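N-alpha-acetyltransferase 35, NatC auxiliary subunit (Saccharomyces cerevisiae, PDB 6YGA) serves as the auxiliary subunit of the NatC N-terminal acetyltransferase, the complex with MAK3 and MAK31 that acetylates the N-terminal Met of L-A virus Gag. Local coordinates at residues D421-Q424 / A425-S429; S499-K502 / K503-L507; F559-L562 / K563-L567. One frame throughout, in Å; residues are numbered along the deposited sequence.

Interaction 1. Residues D421-Q424 / A425-S429; sequences DSLQ and AQFES
Leu-423 and Phe-427 sit one turn apart on a regular alpha-helix, and the i to i+4 bond between them is almost straight: Phe-427 N lies 3.0 Å from Leu-423 O with an N-H...O angle of 173°. The neighbouring bonds are more bent. Gln-426 N reaches Ser-422 O at 3.0 Å and makes a second, weak bond to Leu-423 O at 3.1 Å, so Leu-423 O accepts from Phe-427 N and, weakly, from Gln-426 N.

The side chains of Leu-423 and Phe-427 run alongside each other in the same direction, touching through Leu-423 CG and Phe-427 CE2 at 4.0 Å. Phe-427 has CG anti to its carbonyl carbon (chi1 -82°), which swings the ring back along the preceding turn and brings CD2 to 3.4 Å from Leu-423 O; the oxygen meets the ring obliquely. Both residues are buried, near the C-terminal end of helix 406-429 in the helical TPR-like region of the protein, where Ser-391 of helix 386-402 touches both. Tyr-435 meets the Phe-427 ring with the planes inclined by about 30°.

Gln-424 packs on helix 433-456, which Phe-427 also reaches at Thr-439. Its chain is extended through chi1 and chi2, carrying the amide away from the helix axis to where OE1 accepts a hydrogen bond from Lys-443 NZ. Lys-443, on that neighbouring helix, also pairs with Asp-421 OD1 in a salt bridge, and so ties together two side chains three residues apart. The carbonyl O of Gln-424 accepts from Glu-428 N at 2.9 Å.

Interaction 2. Residues S499-K502 / K503-L507; sequences SMNK and KLKKL
Asn-501 and Lys-505 carry the side-chain part of this contact, one turn apart at the C-terminal end of helix 465-506, where the helix gives way to the short connection into helix 511-564. The two helices form a long antiparallel hairpin, and this is its outer part. Lys-505 CG lies 3.3 Å from Asn-501 O, and its extended chain then crosses the Asn-501 amide obliquely. There the methylene CE comes to 3.9 Å from Asn-501 OD1 and 4.0 Å from Asn-501 ND2. CE lies off the plane of the amide, shifted toward its outer end, and is about equally far from the oxygen and the nitrogen; what meets the amide is a methylene, and the contact is van der Waals in kind.

The torsions explain the meeting. Asn-501 CG is turned to the side of its own carbonyl carbon (chi1 -174°), while Lys-505 CG sits beside its backbone N (chi1 -56°), so the lysine stem is directed back along the helix toward the amide. Lys-506 repeats the reversal one position on, laying CG, CD and CE over the carbonyl O of Lys-502.

Beneath the side chains the backbone is still regularly bonded at first. Lys-503 N bonds to Ser-499 O at 2.9 Å, with an N-H...O angle of 153°, and Leu-504 N to Met-500 O at a similar length. The next bond, from Lys-505 N to Asn-501 O, is weak, and the weak bonds continue to Leu-507, which leaves helical angles.

Farther out, helix 511-564 covers one side: Leu-516 touches Lys-503, Leu-504 and Leu-507, and Tyr-520 touches Asn-501. Leu-504, the buried residue here, rests its CG 3.3 Å from Met-500 O.

Interaction 3. Residues F559-L562 / K563-L567; sequences FAIL and KSFGL
The carbonyl oxygen of Ala-560 is gripped twice by Ser-564, through the hydroxyl OG at 2.7 Å and the amide N at 2.9 Å. The two donors approach from opposite faces of the carbonyl plane, each tilted about 30° from it. With chi1 at -61°, OG stands beside its own backbone N and is thereby turned back toward the preceding turn. The hydroxyl is also hydrogen-bonded to Ile-615 N, linking the helix end to the loop before helix 619-653.

Ile-561 and Phe-565 lie side by side, with Ile-561 CG2 set 4.0 Å from Phe-565 CE2. Ile-561 O approaches the ring at its edge, near its plane, 3.2 Å from Phe-565 CD2. Phe-622 meets this ring edge-to-face, and Leu-696 of helix 668-701 also packs against it.

At the last turn, Gly-566 adopts a positive phi of 78° and the chain reverses. Gly-566 N then bonds to Lys-563 O at 2.8 Å, and Leu-567 N returns to Leu-562 O at 3.0 Å. The reversal also points Leu-567 CB back at the helix, and its CD1 comes loosely against Leu-562 CD2. Positive phi and backward bonding, with an apolar pair spanning the turn, are the marks of a Schellman motif, which here terminates helix 511-564.

All three contacts are local, lying at or near the C-terminal ends of helices 406-429, 465-506 and 511-564 in the TPR-like helical region, yet they stay apart: nearest atoms are about 28 Å from each other for interaction 1 with either partner, and about 47 Å between 2 and 3. Interaction 2 is a surface contact of lysine stems, its centre about 54 Å from the centre of the chain. Interactions 1 and 3 are partly buried and pair an aliphatic residue with phenylalanine four positions later. Interactions 2 and 3 involve consecutive helices; 3 ends in a glycine reversal, whereas Leu-507 in 2 leaves the helix with negative phi and weak bonds.

Interaction 1. Residues D421-Q424 / A425-S429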
loop_
_atom_site.group_PDB
_atom_site.type_symbol
_atom_site.label_atom_id
_atom_site.label_comp_id
_atom_site.label_asym_id
_atom_site.label_seq_id
_atom_site.Cartn_x
_atom_site.Cartn_y
_atom_site.Cartn_z
ATOM N N ASP B 421 14.741 -5.453 -19.150
ATOM C CA ASP B 421 15.768 -4.919 -20.040
ATOM C C ASP B 421 17.000 -5.813 -20.053
ATOM O O ASP B 421 17.506 -6.179 -21.120
ATOM C CB ASP B 421 16.140 -3.495 -19.619
ATOM C CG ASP B 421 17.005 -2.782 -20.650
ATOM O OD1 ASP B 421 16.497 -2.480 -21.752
ATOM O OD2 ASP B 421 18.189 -2.515 -20.356
ATOM N N SER B 422 17.494 -6.178 -18.867
ATOM C CA SER B 422 18.651 -7.064 -18.780
ATOM C C SER B 422 18.365 -8.409 -19.434
ATOM O O SER B 422 19.230 -8.981 -20.106
ATOM C CB SER B 422 19.048 -7.251 -17.315
ATOM O OG SER B 422 20.183 -8.085 -17.190
ATOM N N LEU B 423 17.149 -8.924 -19.255
ATOM C CA LEU B 423 16.781 -10.191 -19.873
ATOM C C LEU B 423 16.765 -10.071 -21.393
ATOM O O LEU B 423 17.268 -10.951 -22.103
ATOM C CB LEU B 423 15.422 -10.642 -19.346
ATOM C CG LEU B 423 15.071 -12.118 -19.470
ATOM C CD1 LEU B 423 16.137 -12.975 -18.803
ATOM C CD2 LEU B 423 13.721 -12.347 -18.829
ATOM N N GLN B 424 16.194 -8.977 -21.908
ATOM C CA GLN B 424 16.155 -8.766 -23.352
ATOM C C GLN B 424 17.560 -8.650 -23.933
ATOM O O GLN B 424 17.845 -9.199 -25.003
ATOM C CB GLN B 424 15.332 -7.515 -23.675
ATOM C CG GLN B 424 15.213 -7.214 -25.162
ATOM C CD GLN B 424 14.623 -5.842 -25.442
ATOM O OE1 GLN B 424 13.897 -5.281 -24.617
ATOM N NE2 GLN B 424 14.937 -5.294 -26.607
ATOM N N ALA B 425 18.458 -7.949 -23.237
ATOM C CA ALA B 425 19.830 -7.826 -23.718
ATOM C C ALA B 425 20.569 -9.156 -23.670
ATOM O O ALA B 425 21.488 -9.379 -24.465
ATOM C CB ALA B 425 20.581 -6.774 -22.904
ATOM N N GLN B 426 20.197 -10.047 -22.749
ATOM C CA GLN B 426 20.865 -11.344 -22.684
ATOM C C GLN B 426 20.384 -12.259 -23.804
ATOM O O GLN B 426 21.183 -12.994 -24.396
ATOM C CB GLN B 426 20.641 -11.988 -21.313
ATOM C CG GLN B 426 21.467 -13.246 -21.068
ATOM C CD GLN B 426 22.960 -12.972 -20.994
ATOM O OE1 GLN B 426 23.387 -11.882 -20.611
ATOM N NE2 GLN B 426 23.762 -13.965 -21.362
ATOM N N PHE B 427 19.080 -12.233 -24.102
ATOM C CA PHE B 427 18.579 -12.898 -25.301
ATOM C C PHE B 427 19.230 -12.323 -26.551
ATOM O O PHE B 427 19.554 -13.059 -27.490
ATOM C CB PHE B 427 17.059 -12.753 -25.396
ATOM C CG PHE B 427 16.290 -13.738 -24.563
ATOM C CD1 PHE B 427 16.469 -15.099 -24.735
ATOM C CD2 PHE B 427 15.359 -13.300 -23.632
ATOM C CE1 PHE B 427 15.753 -16.006 -23.977
ATOM C CE2 PHE B 427 14.638 -14.203 -22.872
ATOM C CZ PHE B 427 14.834 -15.558 -23.045
ATOM N N GLU B 428 19.433 -11.004 -26.576
ATOM C CA GLU B 428 20.022 -10.363 -27.745
ATOM C C GLU B 428 21.457 -10.829 -27.968
ATOM O O GLU B 428 21.885 -11.014 -29.113
ATOM C CB GLU B 428 19.960 -8.843 -27.583
ATOM C CG GLU B 428 19.743 -8.081 -28.879
ATOM C CD GLU B 428 20.973 -8.057 -29.757
ATOM O OE1 GLU B 428 22.094 -8.021 -29.207
ATOM O OE2 GLU B 428 20.818 -8.079 -30.996
ATOM N N SER B 429 22.214 -11.037 -26.887
ATOM C CA SER B 429 23.609 -11.438 -27.038
ATOM C C SER B 429 23.737 -12.858 -27.579
ATOM O O SER B 429 24.755 -13.194 -28.195
ATOM C CB SER B 429 24.346 -11.306 -25.704
ATOM O OG SER B 429 23.795 -12.165 -24.724
#

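Interaction 2. Residues S499-K502 / K503-L507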
loop_
_atom_site.group_PDB
_atom_site.type_symbol
_atom_site.label_atom_id
_atom_site.label_comp_id
_atom_site.label_asym_id
_atom_site.label_seq_id
_atom_site.Cartn_x
_atom_site.Cartn_y
_atom_site.Cartn_z
ATOM N N SER B 499 0.627 -19.278 -50.929
ATOM C CA SER B 499 1.314 -19.430 -52.207
ATOM C C SER B 499 1.508 -20.898 -52.569
ATOM O O SER B 499 1.520 -21.247 -53.755
ATOM C CB SER B 499 2.661 -18.707 -52.170
ATOM O OG SER B 499 3.556 -19.349 -51.279
HETATM N N MSE B 500 1.657 -21.767 -51.572
HETATM C CA MSE B 500 1.778 -23.200 -51.820
HETATM C C MSE B 500 0.506 -23.740 -52.459
HETATM O O MSE B 500 0.561 -24.564 -53.370
HETATM C CB MSE B 500 2.074 -23.958 -50.524
HETATM C CG MSE B 500 3.519 -23.875 -50.055
HETATM SE SE MSE B 500 3.841 -24.928 -48.440
HETATM C CE MSE B 500 5.779 -24.720 -48.325
ATOM N N ASN B 501 -0.641 -23.263 -51.972
ATOM C CA ASN B 501 -1.913 -23.690 -52.545
ATOM C C ASN B 501 -2.070 -23.186 -53.975
ATOM O O ASN B 501 -2.596 -23.900 -54.836
ATOM C CB ASN B 501 -3.071 -23.208 -51.674
ATOM C CG ASN B 501 -4.410 -23.736 -52.144
ATOM O OD1 ASN B 501 -4.490 -24.799 -52.763
ATOM N ND2 ASN B 501 -5.473 -22.994 -51.857
ATOM N N LYS B 502 -1.620 -21.957 -54.249
ATOM C CA LYS B 502 -1.643 -21.456 -55.619
ATOM C C LYS B 502 -0.731 -22.278 -56.519
ATOM O O LYS B 502 -1.082 -22.579 -57.665
ATOM C CB LYS B 502 -1.233 -19.982 -55.659
ATOM C CG LYS B 502 -2.177 -19.024 -54.948
ATOM C CD LYS B 502 -1.936 -17.594 -55.420
ATOM C CE LYS B 502 -2.646 -16.574 -54.543
ATOM N NZ LYS B 502 -2.002 -16.447 -53.206
ATOM N N LYS B 503 0.450 -22.648 -56.016
ATOM C CA LYS B 503 1.390 -23.424 -56.817
ATOM C C LYS B 503 0.881 -24.839 -57.064
ATOM O O LYS B 503 1.150 -25.415 -58.125
ATOM C CB LYS B 503 2.756 -23.453 -56.131
ATOM C CG LYS B 503 3.854 -24.128 -56.933
ATOM C CD LYS B 503 5.139 -24.213 -56.126
ATOM C CE LYS B 503 6.137 -25.155 -56.779
ATOM N NZ LYS B 503 7.254 -25.505 -55.858
ATOM N N LEU B 504 0.144 -25.408 -56.107
ATOM C CA LEU B 504 -0.409 -26.748 -56.289
ATOM C C LEU B 504 -1.394 -26.790 -57.451
ATOM O O LEU B 504 -1.400 -27.748 -58.233
ATOM C CB LEU B 504 -1.089 -27.215 -55.002
ATOM C CG LEU B 504 -0.195 -27.769 -53.893
ATOM C CD1 LEU B 504 -0.999 -27.978 -52.623
ATOM C CD2 LEU B 504 0.453 -29.071 -54.340
ATOM N N LYS B 505 -2.238 -25.762 -57.575
ATOM C CA LYS B 505 -3.225 -25.740 -58.649
ATOM C C LYS B 505 -2.555 -25.734 -60.018
ATOM O O LYS B 505 -3.062 -26.339 -60.969
ATOM C CB LYS B 505 -4.141 -24.526 -58.492
ATOM C CG LYS B 505 -4.836 -24.448 -57.139
ATOM C CD LYS B 505 -5.806 -23.278 -57.072
ATOM C CE LYS B 505 -6.509 -23.220 -55.724
ATOM N NZ LYS B 505 -7.538 -22.146 -55.677
ATOM N N LYS B 506 -1.410 -25.057 -60.136
ATOM C CA LYS B 506 -0.691 -25.038 -61.407
ATOM C C LYS B 506 -0.061 -26.391 -61.715
ATOM O O LYS B 506 0.070 -26.760 -62.888
ATOM C CB LYS B 506 0.388 -23.954 -61.389
ATOM C CG LYS B 506 -0.070 -22.614 -60.836
ATOM C CD LYS B 506 1.126 -21.738 -60.482
ATOM C CE LYS B 506 0.696 -20.415 -59.865
ATOM N NZ LYS B 506 1.868 -19.628 -59.386
ATOM N N LEU B 507 0.321 -27.141 -60.684
ATOM C CA LEU B 507 1.062 -28.380 -60.875
ATOM C C LEU B 507 0.148 -29.515 -61.316
ATOM O O LEU B 507 -0.949 -29.699 -60.780
ATOM C CB LEU B 507 1.778 -28.777 -59.584
ATOM C CG LEU B 507 3.057 -28.025 -59.210
ATOM C CD1 LEU B 507 3.607 -28.534 -57.889
ATOM C CD2 LEU B 507 4.100 -28.163 -60.308
#

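Interaction 3. Residues F559-L562 / K563-L567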
loop_
_atom_site.group_PDB
_atom_site.type_symbol
_atom_site.label_atom_id
_atom_site.label_comp_id
_atom_site.label_asym_id
_atom_site.label_seq_id
_atom_site.Cartn_x
_atom_site.Cartn_y
_atom_site.Cartn_z
ATOM N N PHE B 559 -2.337 20.465 -23.416
ATOM C CA PHE B 559 -1.320 21.178 -22.649
ATOM C C PHE B 559 -0.742 22.336 -23.455
ATOM O O PHE B 559 -0.572 23.443 -22.935
ATOM C CB PHE B 559 -0.216 20.206 -22.226
ATOM C CG PHE B 559 0.820 20.806 -21.308
ATOM C CD1 PHE B 559 1.889 21.527 -21.820
ATOM C CD2 PHE B 559 0.739 20.625 -19.934
ATOM C CE1 PHE B 559 2.846 22.067 -20.982
ATOM C CE2 PHE B 559 1.696 21.160 -19.091
ATOM C CZ PHE B 559 2.750 21.884 -19.615
ATOM N N ALA B 560 -0.439 22.092 -24.735
ATOM C CA ALA B 560 0.177 23.115 -25.578
ATOM C C ALA B 560 -0.757 24.297 -25.807
ATOM O O ALA B 560 -0.299 25.441 -25.923
ATOM C CB ALA B 560 0.600 22.499 -26.910
ATOM N N ILE B 561 -2.065 24.042 -25.878
ATOM C CA ILE B 561 -3.033 25.132 -25.956
ATOM C C ILE B 561 -3.013 25.948 -24.670
ATOM O O ILE B 561 -3.013 27.185 -24.704
ATOM C CB ILE B 561 -4.435 24.572 -26.265
ATOM C CG1 ILE B 561 -4.496 24.044 -27.703
ATOM C CG2 ILE B 561 -5.508 25.627 -26.024
ATOM C CD1 ILE B 561 -5.750 23.255 -28.015
ATOM N N LEU B 562 -2.974 25.277 -23.517
ATOM C CA LEU B 562 -2.928 25.994 -22.247
ATOM C C LEU B 562 -1.668 26.845 -22.140
ATOM O O LEU B 562 -1.721 28.000 -21.701
ATOM C CB LEU B 562 -3.019 25.012 -21.078
ATOM C CG LEU B 562 -4.364 24.296 -20.933
ATOM C CD1 LEU B 562 -4.284 23.166 -19.923
ATOM C CD2 LEU B 562 -5.449 25.287 -20.546
ATOM N N LYS B 563 -0.518 26.295 -22.543
ATOM C CA LYS B 563 0.710 27.081 -22.487
ATOM C C LYS B 563 0.702 28.212 -23.508
ATOM O O LYS B 563 1.252 29.288 -23.241
ATOM C CB LYS B 563 1.937 26.190 -22.689
ATOM C CG LYS B 563 3.226 26.990 -22.701
ATOM C CD LYS B 563 4.475 26.140 -22.694
ATOM C CE LYS B 563 5.709 27.035 -22.638
ATOM N NZ LYS B 563 6.978 26.284 -22.818
ATOM N N SER B 564 0.073 28.005 -24.669
ATOM C CA SER B 564 -0.012 29.080 -25.653
ATOM C C SER B 564 -0.735 30.300 -25.096
ATOM O O SER B 564 -0.421 31.433 -25.477
ATOM C CB SER B 564 -0.713 28.592 -26.920
ATOM O OG SER B 564 0.001 27.530 -27.527
ATOM N N PHE B 565 -1.704 30.095 -24.205
ATOM C CA PHE B 565 -2.392 31.203 -23.556
ATOM C C PHE B 565 -1.669 31.693 -22.309
ATOM O O PHE B 565 -2.176 32.598 -21.636
ATOM C CB PHE B 565 -3.823 30.797 -23.194
ATOM C CG PHE B 565 -4.769 30.784 -24.365
ATOM C CD1 PHE B 565 -5.437 31.937 -24.743
ATOM C CD2 PHE B 565 -5.002 29.617 -25.073
ATOM C CE1 PHE B 565 -6.316 31.930 -25.813
ATOM C CE2 PHE B 565 -5.878 29.602 -26.142
ATOM C CZ PHE B 565 -6.537 30.761 -26.513
ATOM N N GLY B 566 -0.515 31.110 -21.984
ATOM C CA GLY B 566 0.259 31.484 -20.820
ATOM C C GLY B 566 -0.246 30.960 -19.496
ATOM O O GLY B 566 0.136 31.500 -18.452
ATOM N N LEU B 567 -1.076 29.919 -19.490
ATOM C CA LEU B 567 -1.678 29.457 -18.244
ATOM C C LEU B 567 -0.867 28.380 -17.542
ATOM O O LEU B 567 -1.049 28.176 -16.336
ATOM C CB LEU B 567 -3.088 28.929 -18.499
ATOM C CG LEU B 567 -4.065 29.981 -19.012
ATOM C CD1 LEU B 567 -5.446 29.394 -19.073
ATOM C CD2 LEU B 567 -4.043 31.205 -18.119
#